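PDB 3GGD: SAM-dependent methyltransferase from Anabaena variabilis ATCC 29413, which probably transfers a methyl group from S-adenosyl-L-methionine to an acceptor substrate, and binds the product S-adenosyl-L-homocysteine. Local coordinates for residues Ile13-Ala18 against His135-Glu140; Gln21-Thr26 against Leu91-Lys96; Ile61-Gly66 against Arg106-Leu111; Gly68-Phe73 against Tyr129-Phe134. All coordinates share one frame; numbering follows the deposited sequence.

Contact 1 of 4, residues Ile13-Ala18 against His135-Glu140; sequences INVADA and HHIPVE. With SAH (S-adenosyl-L-homocysteine), chain E.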
# COMPACT_ATOMS: atom_id res chain seq x y z
N ILE A 13 -0.92 -14.90 10.96
CA ILE A 13 -1.56 -13.80 11.68
C ILE A 13 -2.98 -13.55 11.21
O ILE A 13 -3.39 -13.99 10.15
CB ILE A 13 -0.80 -12.44 11.47
CG1 ILE A 13 -0.58 -12.17 9.99
CG2 ILE A 13 0.53 -12.45 12.17
CD1 ILE A 13 -0.11 -10.70 9.68
N ASN A 14 -3.71 -12.84 12.05
CA ASN A 14 -4.96 -12.23 11.66
C ASN A 14 -4.53 -10.86 11.17
O ASN A 14 -4.11 -10.01 11.97
CB ASN A 14 -5.91 -12.12 12.84
CG ASN A 14 -7.23 -11.54 12.43
OD1 ASN A 14 -7.31 -10.40 11.96
ND2 ASN A 14 -8.29 -12.32 12.59
N VAL A 15 -4.62 -10.66 9.86
CA VAL A 15 -4.10 -9.47 9.22
C VAL A 15 -4.74 -8.18 9.78
O VAL A 15 -4.03 -7.22 10.09
CB VAL A 15 -4.24 -9.57 7.67
CG1 VAL A 15 -3.94 -8.20 6.97
CG2 VAL A 15 -3.37 -10.73 7.11
N ALA A 16 -6.08 -8.16 9.88
CA ALA A 16 -6.82 -6.98 10.39
C ALA A 16 -6.35 -6.62 11.80
O ALA A 16 -6.01 -5.48 12.06
CB ALA A 16 -8.36 -7.23 10.37
N ASP A 17 -6.30 -7.62 12.67
CA ASP A 17 -5.87 -7.44 14.05
C ASP A 17 -4.42 -6.95 14.19
O ASP A 17 -4.12 -6.05 14.98
CB ASP A 17 -6.01 -8.75 14.82
CG ASP A 17 -7.47 -9.12 15.11
OD1 ASP A 17 -8.40 -8.32 14.84
OD2 ASP A 17 -7.67 -10.24 15.63
N ALA A 18 -3.53 -7.54 13.40
CA ALA A 18 -2.10 -7.21 13.50
C ALA A 18 -1.87 -5.74 13.13
O ALA A 18 -1.17 -4.99 13.85
CB ALA A 18 -1.29 -8.14 12.61
N HIS A 135 2.27 -6.47 -0.89
CA HIS A 135 3.46 -7.31 -0.71
C HIS A 135 3.48 -7.98 0.67
O HIS A 135 3.95 -9.11 0.81
CB HIS A 135 4.73 -6.50 -0.92
CG HIS A 135 5.02 -5.57 0.21
ND1 HIS A 135 5.79 -5.93 1.30
CD2 HIS A 135 4.60 -4.31 0.46
CE1 HIS A 135 5.84 -4.93 2.16
NE2 HIS A 135 5.12 -3.94 1.69
N HIS A 136 2.92 -7.31 1.69
CA HIS A 136 2.91 -7.87 3.04
C HIS A 136 1.76 -8.85 3.29
O HIS A 136 1.71 -9.50 4.35
CB HIS A 136 2.84 -6.74 4.08
CG HIS A 136 1.70 -5.82 3.83
ND1 HIS A 136 0.40 -6.13 4.19
CD2 HIS A 136 1.66 -4.60 3.24
CE1 HIS A 136 -0.39 -5.13 3.82
NE2 HIS A 136 0.35 -4.20 3.24
N ILE A 137 0.80 -8.94 2.35
CA ILE A 137 -0.32 -9.85 2.52
C ILE A 137 0.15 -11.30 2.40
O ILE A 137 0.84 -11.67 1.44
CB ILE A 137 -1.48 -9.56 1.51
CG1 ILE A 137 -2.00 -8.12 1.68
CG2 ILE A 137 -2.64 -10.59 1.65
CD1 ILE A 137 -2.89 -7.85 2.92
N PRO A 138 -0.18 -12.15 3.39
CA PRO A 138 0.17 -13.55 3.23
C PRO A 138 -0.33 -14.09 1.88
O PRO A 138 -1.46 -13.77 1.47
CB PRO A 138 -0.56 -14.23 4.40
CG PRO A 138 -0.62 -13.14 5.42
CD PRO A 138 -0.89 -11.91 4.65
N VAL A 139 0.50 -14.88 1.23
CA VAL A 139 0.22 -15.37 -0.14
C VAL A 139 -1.12 -16.08 -0.25
O VAL A 139 -1.86 -15.84 -1.20
CB VAL A 139 1.40 -16.24 -0.66
CG1 VAL A 139 1.02 -17.01 -1.95
CG2 VAL A 139 2.59 -15.30 -0.90
N GLU A 140 -1.46 -16.87 0.76
CA GLU A 140 -2.72 -17.59 0.76
C GLU A 140 -3.98 -16.70 0.92
O GLU A 140 -5.08 -17.17 0.75
CB GLU A 140 -2.72 -18.71 1.80
CG GLU A 140 -2.69 -18.21 3.25
CD GLU A 140 -1.28 -17.88 3.83
OE1 GLU A 140 -0.23 -17.74 3.10
OE2 GLU A 140 -1.28 -17.76 5.09
N SAH E . -0.47 3.28 1.46
CA SAH E . 0.01 3.81 2.77
CB SAH E . 0.23 2.71 3.83
CG SAH E . 1.18 1.54 3.52
SD SAH E . 1.38 0.41 4.91
C SAH E . 1.29 4.62 2.61
O SAH E . 1.62 5.45 3.50
OXT SAH E . 2.02 4.45 1.64
C5' SAH E . 0.19 -0.84 4.51
C4' SAH E . -1.26 -0.41 4.87
O4' SAH E . -2.19 -1.46 4.49
C3' SAH E . -1.56 -0.16 6.36
O3' SAH E . -2.16 1.11 6.59
C2' SAH E . -2.55 -1.25 6.75
O2' SAH E . -3.42 -0.96 7.86
C1' SAH E . -3.25 -1.52 5.43
N9 SAH E . -3.93 -2.82 5.37
C8 SAH E . -3.41 -3.99 5.82
N7 SAH E . -4.28 -4.99 5.59
C5 SAH E . -5.37 -4.44 4.99
C6 SAH E . -6.66 -4.95 4.55
N6 SAH E . -6.88 -6.28 4.73
N1 SAH E . -7.57 -4.12 4.01
C2 SAH E . -7.30 -2.79 3.89
N3 SAH E . -6.14 -2.27 4.30
C4 SAH E . -5.17 -3.02 4.87
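The two methyls of Val15 are set by a chi1 of 169°, which turns CG1 away from the backbone N and leaves CG2 beside that N, so that one methyl serves the ligand and the other the protein. CG2 lies against the ring of Pro138, 3.7 Å from its CD and slightly farther from CG, the two side chains sliding past one another in opposite directions. CG1 faces the adenine of S-adenosyl-L-homocysteine and comes within 3.5 Å of its N7. Ile137 approaches the same methyl with the end of its chain: a bend at chi2 (-75°) folds the side chain so that CD1 ends 4.2 Å from Val15 CG1 and equally near N7 of the base. No hydrogen bond joins the two segments; the contact is small, apolar and buried.

His136 continues this wall toward the ribose. Its NE2 stands 3.6 Å from C5' of the ligand, and its ring also meets that of Trp19. A weak hydrogen bond runs from this ring at NE2 to Thr132 O.

Val15 owes its place to the start of helix 15-29. Asn14 is the N-cap, and its OD1 accepts from Asp17 N at 3.0 Å in a nearly straight bond of 172°, tying down the first turn. Arg142 holds the other segment, through its NE and the carbonyl of Ile137. An N-terminal helix brought against the loop that follows strand 127-131, with the adenine's N7 edge against both, forms one side of the cofactor pocket of a Rossmann-like methyltransferase.

Contact 2 of 4, residues Gln21-Thr26 against Leu91-Lys96; sequences QYWNKT and LEIAAK. With SAH (S-adenosyl-L-homocysteine), chain E.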
# COMPACT_ATOMS: atom_id res chain seq x y z
N GLN A 21 -3.24 -3.39 15.68
CA GLN A 21 -2.34 -3.35 16.85
C GLN A 21 -1.14 -2.42 16.55
O GLN A 21 -0.78 -1.55 17.37
CB GLN A 21 -1.88 -4.74 17.24
CG GLN A 21 -1.22 -4.75 18.65
CD GLN A 21 -0.53 -6.08 19.01
OE1 GLN A 21 0.28 -6.64 18.22
NE2 GLN A 21 -0.83 -6.58 20.20
N TYR A 22 -0.59 -2.53 15.34
CA TYR A 22 0.51 -1.67 14.94
C TYR A 22 0.12 -0.19 14.94
O TYR A 22 0.83 0.65 15.50
CB TYR A 22 1.00 -2.02 13.54
CG TYR A 22 1.95 -0.99 12.99
CD1 TYR A 22 3.31 -0.95 13.41
CD2 TYR A 22 1.51 -0.04 12.08
CE1 TYR A 22 4.19 -0.01 12.92
CE2 TYR A 22 2.40 0.93 11.58
CZ TYR A 22 3.73 0.93 12.00
OH TYR A 22 4.59 1.88 11.50
N TRP A 23 -1.00 0.12 14.30
CA TRP A 23 -1.44 1.50 14.17
C TRP A 23 -1.87 2.07 15.48
O TRP A 23 -1.59 3.23 15.77
CB TRP A 23 -2.53 1.64 13.12
CG TRP A 23 -2.03 1.70 11.71
CD1 TRP A 23 -2.32 0.82 10.69
CD2 TRP A 23 -1.19 2.71 11.13
NE1 TRP A 23 -1.72 1.23 9.54
CE2 TRP A 23 -1.01 2.38 9.78
CE3 TRP A 23 -0.57 3.87 11.63
CZ2 TRP A 23 -0.27 3.17 8.90
CZ3 TRP A 23 0.20 4.65 10.76
CH2 TRP A 23 0.33 4.31 9.42
N ASN A 24 -2.50 1.27 16.32
CA ASN A 24 -2.86 1.79 17.64
C ASN A 24 -1.60 2.11 18.49
O ASN A 24 -1.54 3.11 19.21
CB ASN A 24 -3.77 0.86 18.40
CG ASN A 24 -4.42 1.56 19.60
OD1 ASN A 24 -4.09 1.27 20.73
ND2 ASN A 24 -5.29 2.52 19.34
N LYS A 25 -0.59 1.25 18.39
CA LYS A 25 0.67 1.51 19.07
C LYS A 25 1.30 2.79 18.54
O LYS A 25 1.81 3.62 19.30
CB LYS A 25 1.64 0.35 18.90
CG LYS A 25 3.01 0.69 19.44
CD LYS A 25 4.08 -0.19 18.97
CE LYS A 25 4.42 -0.02 17.52
NZ LYS A 25 5.11 -1.33 17.22
N THR A 26 1.26 2.95 17.21
CA THR A 26 1.76 4.16 16.56
C THR A 26 1.02 5.42 17.00
O THR A 26 1.65 6.43 17.36
CB THR A 26 1.73 3.96 15.05
OG1 THR A 26 2.51 2.80 14.76
CG2 THR A 26 2.25 5.19 14.30
N LEU A 91 -6.94 5.36 10.47
CA LEU A 91 -7.88 6.37 10.02
C LEU A 91 -8.07 7.45 11.05
O LEU A 91 -8.36 8.56 10.69
CB LEU A 91 -9.21 5.73 9.63
CG LEU A 91 -9.11 4.72 8.46
CD1 LEU A 91 -10.54 4.19 8.10
CD2 LEU A 91 -8.39 5.30 7.24
N GLU A 92 -7.87 7.14 12.34
CA GLU A 92 -7.90 8.16 13.37
C GLU A 92 -6.72 9.15 13.21
O GLU A 92 -6.89 10.36 13.36
CB GLU A 92 -7.94 7.53 14.75
CG GLU A 92 -8.05 8.58 15.84
CD GLU A 92 -8.23 8.01 17.24
OE1 GLU A 92 -8.73 6.87 17.37
OE2 GLU A 92 -7.87 8.74 18.19
N ILE A 93 -5.53 8.65 12.90
CA ILE A 93 -4.40 9.53 12.57
C ILE A 93 -4.70 10.35 11.28
O ILE A 93 -4.55 11.58 11.26
CB ILE A 93 -3.06 8.78 12.39
CG1 ILE A 93 -2.68 7.96 13.65
CG2 ILE A 93 -1.95 9.79 12.08
CD1 ILE A 93 -1.59 6.87 13.47
N ALA A 94 -5.15 9.67 10.24
CA ALA A 94 -5.48 10.31 8.96
C ALA A 94 -6.50 11.45 9.13
O ALA A 94 -6.31 12.54 8.60
CB ALA A 94 -6.04 9.26 7.95
N ALA A 95 -7.58 11.18 9.85
CA ALA A 95 -8.65 12.15 9.99
C ALA A 95 -8.20 13.32 10.83
O ALA A 95 -8.83 14.35 10.81
CB ALA A 95 -9.93 11.52 10.56
N LYS A 96 -7.10 13.20 11.54
CA LYS A 96 -6.63 14.31 12.33
C LYS A 96 -5.56 15.09 11.60
O LYS A 96 -5.52 16.32 11.68
CB LYS A 96 -6.01 13.78 13.62
CG LYS A 96 -5.66 14.88 14.62
CD LYS A 96 -4.59 14.38 15.60
N SAH E . -0.47 3.28 1.46
CA SAH E . 0.01 3.81 2.77
CB SAH E . 0.23 2.71 3.83
CG SAH E . 1.18 1.54 3.52
SD SAH E . 1.38 0.41 4.91
C SAH E . 1.29 4.62 2.61
O SAH E . 1.62 5.45 3.50
OXT SAH E . 2.02 4.45 1.64
C5' SAH E . 0.19 -0.84 4.51
C4' SAH E . -1.26 -0.41 4.87
O4' SAH E . -2.19 -1.46 4.49
C3' SAH E . -1.56 -0.16 6.36
O3' SAH E . -2.16 1.11 6.59
C2' SAH E . -2.55 -1.25 6.75
O2' SAH E . -3.42 -0.96 7.86
C1' SAH E . -3.25 -1.52 5.43
N9 SAH E . -3.93 -2.82 5.37
C8 SAH E . -3.41 -3.99 5.82
N7 SAH E . -4.28 -4.99 5.59
C5 SAH E . -5.37 -4.44 4.99
C6 SAH E . -6.66 -4.95 4.55
N6 SAH E . -6.88 -6.28 4.73
N1 SAH E . -7.57 -4.12 4.01
C2 SAH E . -7.30 -2.79 3.89
N3 SAH E . -6.14 -2.27 4.30
C4 SAH E . -5.17 -3.02 4.87
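Ile93 CD1 meets the six-membered part of the Trp23 indole, where helix 15-29 packs against helix 88-97 of the Rossmann-like methyltransferase domain. The apolar part of the contact is slight. Ile93 carries all of it on its own side: chi1 of -57° and chi2 of 164° send CD1 out to 3.7 Å from Trp23 CE3, close to CZ3 as well. The two side chains cross at about a right angle, the methyl approaching the ring obliquely. A looser touch of the same methyl reaches Thr26 CG2 at 4.3 Å, and Leu27 of the same helix also packs on Ile93. On one face of the indole lies Tyr22, its CE2 4.0 Å above the plane and over the ring centre.

Polar contacts serve the cofactor product. Trp23 NE1 donates to O3' of the S-adenosyl-L-homocysteine ribose at 3.0 Å, with an N-H...O angle of 143°, and weakly to O2'; the ribose hydroxyl O3' lies at the indole edge, near its plane. A phenylalanine here would probably leave both ribose hydroxyls without this donor and open a gap beside Ile93 CD1.

Within the first helix, the backbone carbonyl of Tyr22 accepts twice from Thr26, through the backbone N and through the hydroxyl. Thr26 OG1 lies 2.8 Å from Tyr22 O and above the carbonyl plane, not on a lone pair.

Contact 3 of 4, residues Ile61-Gly66 against Arg106-Leu111; sequences IDFACG and RLLDGL. With SAH (S-adenosyl-L-homocysteine), chain E; EDO (1,2-ethanediol), chain S; SO4 (sulfate ion), chain H.
Phe63 and Leu108 cross at about a right angle, with CD2 of the leucine meeting the phenylalanine ring obliquely at 3.6 Å from CE2. With CG opposite the backbone N (chi1 -168°), the ring extends from the strand and its CE2-CZ rim reaches Leu108 and Gly110. There CZ lies 3.9 Å from Gly110 CA, which comes at the ring edge in its plane; a CB on Gly110 would come tightly against CZ.

The segments are the ends of strands 60-63 and 103-107 of the Rossmann-like sheet and the loops that leave them, and Ala64-Gly66 belong to the glycine-rich loop after its first strand, the usual cofactor-binding element of class I methyltransferases. Ala64 O accepts from the amino N of S-adenosyl-L-homocysteine at 2.7 Å, while Gly66 CA lies 3.2 Å from the ribose O3', and a CB there would clash with CB of the ligand.

Gly110 N donates to adenine N1 at 2.8 Å and nearly straight, 170°, and Asp109 OD1 accepts from N6 at 3.0 Å. The same carboxylate oxygen takes the backbone N of Leu111 at 2.9 Å, from above its plane, closing an Asx turn that holds the acid beside the exocyclic amine.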
# COMPACT_ATOMS: atom_id res chain seq x y z
N ILE A 61 -9.88 6.08 -5.18
CA ILE A 61 -9.65 5.43 -3.92
C ILE A 61 -8.16 5.28 -3.65
O ILE A 61 -7.42 4.82 -4.51
CB ILE A 61 -10.29 4.00 -3.88
CG1 ILE A 61 -11.85 4.11 -3.86
CG2 ILE A 61 -9.74 3.18 -2.67
CD1 ILE A 61 -12.59 2.73 -4.10
N ASP A 62 -7.73 5.75 -2.46
CA ASP A 62 -6.38 5.46 -1.89
C ASP A 62 -6.62 4.22 -1.06
O ASP A 62 -7.17 4.29 0.04
CB ASP A 62 -5.84 6.60 -1.01
CG ASP A 62 -4.40 6.38 -0.57
OD1 ASP A 62 -3.87 5.25 -0.72
OD2 ASP A 62 -3.79 7.34 -0.05
N PHE A 63 -6.29 3.07 -1.64
CA PHE A 63 -6.58 1.78 -1.03
C PHE A 63 -5.46 1.41 -0.05
O PHE A 63 -4.29 1.37 -0.45
CB PHE A 63 -6.67 0.67 -2.09
CG PHE A 63 -7.23 -0.56 -1.52
CD1 PHE A 63 -6.44 -1.41 -0.76
CD2 PHE A 63 -8.59 -0.80 -1.59
CE1 PHE A 63 -6.97 -2.52 -0.15
CE2 PHE A 63 -9.15 -1.92 -0.97
CZ PHE A 63 -8.34 -2.77 -0.22
N ALA A 64 -5.81 1.16 1.23
CA ALA A 64 -4.80 0.90 2.30
C ALA A 64 -4.00 2.20 2.52
O ALA A 64 -2.76 2.25 2.48
CB ALA A 64 -3.88 -0.35 1.97
N CYS A 65 -4.74 3.28 2.73
CA CYS A 65 -4.18 4.62 2.82
C CYS A 65 -3.35 4.93 4.08
O CYS A 65 -2.72 6.00 4.17
CB CYS A 65 -5.32 5.63 2.70
SG CYS A 65 -6.50 5.55 4.10
N GLY A 66 -3.38 4.04 5.08
CA GLY A 66 -2.60 4.26 6.30
C GLY A 66 -3.01 5.57 6.96
O GLY A 66 -4.21 5.87 7.08
N ARG A 106 -12.73 5.87 5.23
CA ARG A 106 -13.71 4.85 5.55
C ARG A 106 -13.03 3.50 5.82
O ARG A 106 -12.06 3.13 5.14
CB ARG A 106 -14.69 4.75 4.39
CG ARG A 106 -15.66 3.64 4.48
CD ARG A 106 -16.86 3.98 3.61
NE ARG A 106 -17.82 2.87 3.54
CZ ARG A 106 -18.96 2.93 2.87
NH1 ARG A 106 -19.28 4.05 2.22
NH2 ARG A 106 -19.76 1.87 2.82
N LEU A 107 -13.54 2.79 6.82
CA LEU A 107 -13.02 1.48 7.18
C LEU A 107 -13.36 0.51 6.08
O LEU A 107 -14.46 0.53 5.53
CB LEU A 107 -13.65 0.98 8.48
CG LEU A 107 -13.20 1.60 9.81
CD1 LEU A 107 -14.13 1.14 10.91
CD2 LEU A 107 -11.75 1.25 10.14
N LEU A 108 -12.39 -0.31 5.70
CA LEU A 108 -12.65 -1.42 4.78
C LEU A 108 -11.54 -2.45 4.90
O LEU A 108 -10.35 -2.11 4.97
CB LEU A 108 -12.79 -0.97 3.30
CG LEU A 108 -12.98 -2.09 2.23
CD1 LEU A 108 -14.02 -1.69 1.13
CD2 LEU A 108 -11.68 -2.46 1.60
N ASP A 109 -11.95 -3.71 4.90
CA ASP A 109 -11.05 -4.82 4.93
C ASP A 109 -11.02 -5.49 3.57
O ASP A 109 -11.99 -6.14 3.17
CB ASP A 109 -11.50 -5.83 6.03
CG ASP A 109 -10.48 -6.95 6.27
OD1 ASP A 109 -9.65 -7.23 5.36
OD2 ASP A 109 -10.49 -7.53 7.38
N GLY A 110 -9.87 -5.36 2.88
CA GLY A 110 -9.66 -5.94 1.56
C GLY A 110 -9.78 -7.46 1.48
O GLY A 110 -9.95 -8.02 0.38
N LEU A 111 -9.72 -8.13 2.64
CA LEU A 111 -9.83 -9.57 2.70
C LEU A 111 -11.27 -9.99 2.90
O LEU A 111 -11.54 -11.16 2.99
CB LEU A 111 -8.90 -10.16 3.79
CG LEU A 111 -7.41 -9.80 3.60
CD1 LEU A 111 -6.55 -10.53 4.71
CD2 LEU A 111 -6.93 -10.19 2.21
N SAH E . -0.47 3.28 1.46
CA SAH E . 0.01 3.81 2.77
CB SAH E . 0.23 2.71 3.83
CG SAH E . 1.18 1.54 3.52
SD SAH E . 1.38 0.41 4.91
C SAH E . 1.29 4.62 2.61
O SAH E . 1.62 5.45 3.50
OXT SAH E . 2.02 4.45 1.64
C5' SAH E . 0.19 -0.84 4.51
C4' SAH E . -1.26 -0.41 4.87
O4' SAH E . -2.19 -1.46 4.49
C3' SAH E . -1.56 -0.16 6.36
O3' SAH E . -2.16 1.11 6.59
C2' SAH E . -2.55 -1.25 6.75
O2' SAH E . -3.42 -0.96 7.86
C1' SAH E . -3.25 -1.52 5.43
N9 SAH E . -3.93 -2.82 5.37
C8 SAH E . -3.41 -3.99 5.82
N7 SAH E . -4.28 -4.99 5.59
C5 SAH E . -5.37 -4.44 4.99
C6 SAH E . -6.66 -4.95 4.55
N6 SAH E . -6.88 -6.28 4.73
N1 SAH E . -7.57 -4.12 4.01
C2 SAH E . -7.30 -2.79 3.89
N3 SAH E . -6.14 -2.27 4.30
C4 SAH E . -5.17 -3.02 4.87
C1 EDO S . -18.09 -1.27 3.37
O1 EDO S . -19.35 -1.41 4.02
C2 EDO S . -17.05 -1.11 4.48
O2 EDO S . -16.68 0.28 4.57
S SO4 H . -18.02 6.92 0.97
O1 SO4 H . -18.15 7.99 -0.03
O2 SO4 H . -16.83 7.06 1.81
O3 SO4 H . -18.00 5.66 0.25
O4 SO4 H . -19.18 6.95 1.87

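Contact 4 of 4, residues Gly68-Phe73 against Tyr129-Phe134; sequences GTQTKF and YMRTGF. With SAH (S-adenosyl-L-homocysteine), chain E; EDO (1,2-ethanediol), chain L.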
# COMPACT_ATOMS: atom_id res chain seq x y z
N GLY A 68 -2.71 8.53 5.83
CA GLY A 68 -3.19 9.55 4.91
C GLY A 68 -2.22 10.55 4.36
O GLY A 68 -2.63 11.52 3.73
N THR A 69 -0.92 10.33 4.56
CA THR A 69 0.07 11.27 4.08
C THR A 69 -0.04 11.45 2.57
O THR A 69 -0.02 12.56 2.10
CB THR A 69 1.48 10.81 4.40
OG1 THR A 69 1.60 10.58 5.83
CG2 THR A 69 2.54 11.85 3.92
N GLN A 70 -0.21 10.35 1.82
CA GLN A 70 -0.28 10.46 0.35
C GLN A 70 -1.65 10.92 -0.12
O GLN A 70 -1.80 11.60 -1.17
CB GLN A 70 0.11 9.13 -0.31
CG GLN A 70 1.44 8.48 0.23
CD GLN A 70 2.66 9.41 0.26
OE1 GLN A 70 2.89 10.18 -0.68
NE2 GLN A 70 3.46 9.32 1.33
N THR A 71 -2.66 10.52 0.65
CA THR A 71 -4.05 10.83 0.40
C THR A 71 -4.29 12.33 0.33
O THR A 71 -4.97 12.82 -0.57
CB THR A 71 -4.95 10.22 1.51
OG1 THR A 71 -4.46 8.91 1.85
CG2 THR A 71 -6.43 10.14 1.06
N LYS A 72 -3.72 13.05 1.28
CA LYS A 72 -3.84 14.51 1.29
C LYS A 72 -3.34 15.15 -0.03
O LYS A 72 -3.99 16.05 -0.59
CB LYS A 72 -3.06 15.03 2.47
CG LYS A 72 -3.04 16.59 2.69
CD LYS A 72 -4.41 17.17 2.89
CE LYS A 72 -4.31 18.62 3.42
NZ LYS A 72 -5.66 19.21 3.30
N PHE A 73 -2.18 14.71 -0.51
CA PHE A 73 -1.68 15.20 -1.77
C PHE A 73 -2.64 14.84 -2.93
O PHE A 73 -2.99 15.68 -3.76
CB PHE A 73 -0.24 14.68 -1.98
CG PHE A 73 0.32 14.95 -3.36
CD1 PHE A 73 -0.03 14.11 -4.43
CD2 PHE A 73 1.16 16.01 -3.59
CE1 PHE A 73 0.49 14.34 -5.70
CE2 PHE A 73 1.68 16.23 -4.86
CZ PHE A 73 1.34 15.40 -5.90
N TYR A 129 -5.37 4.12 -6.30
CA TYR A 129 -3.98 4.32 -5.98
C TYR A 129 -3.68 3.42 -4.77
O TYR A 129 -4.37 3.51 -3.74
CB TYR A 129 -3.70 5.78 -5.58
CG TYR A 129 -2.30 6.05 -5.07
CD1 TYR A 129 -1.24 6.23 -5.94
CD2 TYR A 129 -2.03 6.11 -3.70
CE1 TYR A 129 0.06 6.50 -5.46
CE2 TYR A 129 -0.76 6.41 -3.22
CZ TYR A 129 0.30 6.60 -4.10
OH TYR A 129 1.58 6.87 -3.65
N MSE A 130 -2.68 2.56 -4.91
CA MSE A 130 -2.29 1.70 -3.82
C MSE A 130 -0.77 1.66 -3.66
O MSE A 130 -0.04 1.18 -4.54
CB MSE A 130 -2.84 0.29 -4.01
CG MSE A 130 -2.59 -0.61 -2.80
SE MSE A 130 -3.50 -2.39 -3.03
CE MSE A 130 -2.36 -3.03 -4.30
N ARG A 131 -0.31 2.13 -2.51
CA ARG A 131 1.12 2.18 -2.21
C ARG A 131 1.42 1.17 -1.09
O ARG A 131 1.07 1.37 0.10
CB ARG A 131 1.51 3.61 -1.81
CG ARG A 131 3.01 3.76 -1.56
CD ARG A 131 3.39 5.23 -1.28
NE ARG A 131 4.84 5.40 -1.11
CZ ARG A 131 5.45 5.40 0.06
NH1 ARG A 131 4.76 5.24 1.17
NH2 ARG A 131 6.77 5.58 0.11
N THR A 132 2.09 0.10 -1.48
CA THR A 132 2.45 -1.00 -0.63
C THR A 132 1.27 -1.59 0.12
O THR A 132 1.26 -1.71 1.34
CB THR A 132 3.65 -0.69 0.27
OG1 THR A 132 3.47 0.57 0.95
CG2 THR A 132 4.96 -0.66 -0.60
N GLY A 133 0.24 -1.97 -0.64
CA GLY A 133 -0.91 -2.62 -0.04
C GLY A 133 -0.95 -4.11 -0.24
O GLY A 133 -1.80 -4.78 0.35
N PHE A 134 -0.01 -4.68 -1.00
CA PHE A 134 -0.11 -6.10 -1.37
C PHE A 134 1.04 -7.00 -0.88
O PHE A 134 0.82 -8.17 -0.51
CB PHE A 134 -0.16 -6.19 -2.90
CG PHE A 134 -1.31 -7.05 -3.45
CD1 PHE A 134 -1.54 -8.32 -3.00
CD2 PHE A 134 -2.08 -6.59 -4.50
CE1 PHE A 134 -2.56 -9.10 -3.54
CE2 PHE A 134 -3.11 -7.37 -5.05
CZ PHE A 134 -3.34 -8.63 -4.55
N SAH E . -0.47 3.28 1.46
CA SAH E . 0.01 3.81 2.77
CB SAH E . 0.23 2.71 3.83
CG SAH E . 1.18 1.54 3.52
SD SAH E . 1.38 0.41 4.91
C SAH E . 1.29 4.62 2.61
O SAH E . 1.62 5.45 3.50
OXT SAH E . 2.02 4.45 1.64
C5' SAH E . 0.19 -0.84 4.51
C4' SAH E . -1.26 -0.41 4.87
O4' SAH E . -2.19 -1.46 4.49
C3' SAH E . -1.56 -0.16 6.36
O3' SAH E . -2.16 1.11 6.59
C2' SAH E . -2.55 -1.25 6.75
O2' SAH E . -3.42 -0.96 7.86
C1' SAH E . -3.25 -1.52 5.43
N9 SAH E . -3.93 -2.82 5.37
C8 SAH E . -3.41 -3.99 5.82
N7 SAH E . -4.28 -4.99 5.59
C5 SAH E . -5.37 -4.44 4.99
C6 SAH E . -6.66 -4.95 4.55
N6 SAH E . -6.88 -6.28 4.73
N1 SAH E . -7.57 -4.12 4.01
C2 SAH E . -7.30 -2.79 3.89
N3 SAH E . -6.14 -2.27 4.30
C4 SAH E . -5.17 -3.02 4.87
C1 EDO L . 8.21 5.40 -3.73
O1 EDO L . 8.35 5.99 -2.42
C2 EDO L . 6.99 5.96 -4.51
O2 EDO L . 5.75 5.98 -3.74
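Gln70 and Arg131 meet through their aliphatic parts, CG of the glutamine lying 4.1 Å from CD of the arginine, while Gln70 CB touches Tyr129 CE2 obliquely. Arg131 is the side chain to follow. Its CB and CG pass beside the carboxylate of S-adenosyl-L-homocysteine, CG being 3.4 Å from OXT. The chain is fully extended from chi1 to chi3, stretching along this group until CD also lies close to OXT. A chi4 of -95° then swings the guanidinium out of the plane of the extended chain, which brings NH1 over to OXT, to which it donates at 2.9 Å with an angle of 157°. NH1 has a second partner in Trp35 O. NE and NH2 grip the two hydroxyls of a 1,2-ethanediol, probably from the crystallisation liquor, with NE 2.8 Å from O2 and NH2 3.0 Å from O1. Gln70 NE2 meets the guanidinium obliquely, and the amide's OE1 accepts from the backbone N of Val43. A leucine in place of Arg131 would probably leave the ligand carboxylate without its charged mate and Trp35 O without this donor.

The arginine's own carbonyl O accepts from the ligand amino N at 2.8 Å, and Tyr129 OH bonds to Asp46. The contact thus sets helix 69-77 over strand 127-131, which lies between strands 60-63 and 158-164, with helix 43-50 packing on Tyr129 and Phe73.

Four contacts, with centres 9 to 18 Å apart, surround one ligand, a worked example of how a Rossmann-like fold builds a cofactor site from distant pieces of chain. Contacts 1 and 2 share helix 15-29, and contacts 3 and 4, the nearest pair, share the sheet, where strands 60-63 and 127-131 are neighbours. Along the chain, contact 1 closes a loop that encloses the other three, whereas contacts 2, 3 and 4 cross one another. Contacts 3 and 4 are joined by a hydrogen bond between Asp62 OD2 and Thr71 OG1, and contacts 2 and 3 by Leu91 packing on Cys65. The N-terminal helix therefore completes a pocket founded on the sheet's strand ends.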